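Acetyl-CoA acetyltransferase A (Ascaris suum, PDB 6BJA) binds coenzyme A and probably catalyses acetyl transfer between acetyl-CoA molecules, the thiolase reaction of lipid metabolism. Local coordinates at residues A16-I21 against N201-P206. Sequence-based numbering, arbitrary orientation.
Sequences AVRTPI and NKEVVP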
# COMPACT_ATOMS: atom_id res chain seq x y z
N ALA A 16 -33.64 11.24 21.78
CA ALA A 16 -32.43 11.94 21.31
C ALA A 16 -31.27 11.51 22.21
O ALA A 16 -31.25 11.83 23.40
CB ALA A 16 -32.63 13.43 21.37
N VAL A 17 -30.39 10.67 21.66
CA VAL A 17 -29.31 10.08 22.44
C VAL A 17 -28.00 10.13 21.66
O VAL A 17 -27.99 10.28 20.43
CB VAL A 17 -29.60 8.61 22.83
CG1 VAL A 17 -30.85 8.53 23.69
CG2 VAL A 17 -29.74 7.74 21.62
N ARG A 18 -26.89 10.03 22.40
CA ARG A 18 -25.58 9.99 21.75
C ARG A 18 -24.60 9.13 22.52
O ARG A 18 -24.74 8.94 23.70
CB ARG A 18 -25.03 11.41 21.63
CG ARG A 18 -24.66 12.06 22.98
CD ARG A 18 -24.04 13.41 22.75
NE ARG A 18 -23.50 14.09 23.93
CZ ARG A 18 -22.26 13.95 24.39
NH1 ARG A 18 -21.42 13.08 23.87
NH2 ARG A 18 -21.85 14.72 25.40
N THR A 19 -23.60 8.60 21.84
CA THR A 19 -22.46 8.01 22.52
C THR A 19 -21.63 9.11 23.14
O THR A 19 -21.70 10.27 22.73
CB THR A 19 -21.57 7.20 21.56
OG1 THR A 19 -20.95 8.11 20.64
CG2 THR A 19 -22.35 6.14 20.81
N PRO A 20 -20.81 8.76 24.13
CA PRO A 20 -19.68 9.63 24.43
C PRO A 20 -18.84 9.74 23.17
O PRO A 20 -18.85 8.84 22.32
CB PRO A 20 -18.92 8.90 25.53
CG PRO A 20 -19.85 7.78 25.98
CD PRO A 20 -20.65 7.45 24.76
N ILE A 21 -18.10 10.83 23.07
CA ILE A 21 -17.25 11.07 21.91
C ILE A 21 -15.83 10.71 22.29
O ILE A 21 -15.30 11.23 23.27
CB ILE A 21 -17.35 12.53 21.44
CG1 ILE A 21 -18.78 12.85 21.00
CG2 ILE A 21 -16.36 12.78 20.34
CD1 ILE A 21 -19.05 14.33 20.83
N ASN A 201 -26.17 13.58 31.52
CA ASN A 201 -26.68 12.28 31.92
C ASN A 201 -28.00 11.89 31.30
O ASN A 201 -28.34 10.69 31.31
CB ASN A 201 -26.81 12.22 33.44
CG ASN A 201 -25.47 12.12 34.13
OD1 ASN A 201 -24.42 12.03 33.48
ND2 ASN A 201 -25.49 12.15 35.45
N LYS A 202 -28.75 12.83 30.73
CA LYS A 202 -30.00 12.46 30.04
C LYS A 202 -29.77 11.93 28.64
O LYS A 202 -30.62 11.23 28.10
CB LYS A 202 -30.96 13.64 29.93
CG LYS A 202 -31.41 14.18 31.29
CD LYS A 202 -32.44 15.30 31.16
CE LYS A 202 -31.82 16.55 30.57
NZ LYS A 202 -32.83 17.68 30.52
N GLU A 203 -28.65 12.31 28.04
CA GLU A 203 -28.42 12.06 26.61
C GLU A 203 -27.38 11.02 26.27
O GLU A 203 -27.44 10.45 25.18
CB GLU A 203 -28.03 13.38 25.93
CG GLU A 203 -26.60 13.88 26.17
CD GLU A 203 -26.45 15.33 25.78
OE1 GLU A 203 -25.61 15.67 24.89
OE2 GLU A 203 -27.19 16.16 26.38
N VAL A 204 -26.40 10.81 27.13
CA VAL A 204 -25.29 9.91 26.82
C VAL A 204 -25.63 8.48 27.15
O VAL A 204 -26.14 8.18 28.25
CB VAL A 204 -23.99 10.33 27.57
CG1 VAL A 204 -22.90 9.30 27.36
CG2 VAL A 204 -23.49 11.65 27.03
N VAL A 205 -25.35 7.59 26.21
CA VAL A 205 -25.54 6.16 26.42
C VAL A 205 -24.16 5.51 26.43
O VAL A 205 -23.32 5.78 25.57
CB VAL A 205 -26.48 5.59 25.36
CG1 VAL A 205 -27.75 6.42 25.35
CG2 VAL A 205 -25.88 5.65 24.02
N PRO A 206 -23.88 4.68 27.45
CA PRO A 206 -22.53 4.14 27.53
C PRO A 206 -22.27 3.11 26.45
O PRO A 206 -23.20 2.42 26.03
CB PRO A 206 -22.51 3.49 28.92
CG PRO A 206 -23.93 3.12 29.17
CD PRO A 206 -24.72 4.26 28.59
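Arg18 meets Glu203 and Val204 through both its backbone and its side chain. Arg18 N donates to Glu203 O at 2.9 Å. Arg18 O accepts from Val205 N, also at 2.9 Å, and takes a CA-H...O contact from Val204 CA. The two bonds bridge Arg18 with Val204, a single beta bridge.

From CB, the Arg18 side chain starts with CG set between the backbone N and the carbonyl carbon (chi1 68°). From CG to NE the chain is extended. Arg18 CG lies beside Glu203 O, and CD lies near Glu203 OE1. Arg18 NE then forms a salt bridge with Glu203 OE1 at 2.8 Å. The bond is nearly straight (161°), and OE1 lies in the guanidinium plane. OE1 offers its anti lone pair, and the carboxylate plane stands 81° from that of the guanidinium. Arg18 CZ meets Val204 CG2 at 3.7 Å, with the methyl over the centre of one face. NH2 also lies against this methyl. Arg18 NH1 makes a weak bond to Thr19 O and a salt bridge with Asp222. Together with the NE bond they help to hold the guanidinium's orientation. Thr367 OG1 gives Glu203 OE1 a second partner, from helix 357-371.

In the thiolase fold, strand 11-23 lies inside a mixed sheet. Here Val17 and Thr19 pair with strand 257-267. The intervening Arg18 turns its N and O to the loop after helix 177-197, on the strand's other edge.

Val204 CG1, anti to the backbone N, packs on Pro20 CG at 3.7 Å. Pro20 CD sits 3.3 Å from Val205 O, a buried carbonyl with no hydrogen-bond partner in the model. Val205 CG1 meets Val17 CB at 3.8 Å, and the two side chains cross at about a right angle. Helix 33-48 touches both valines through Arg47.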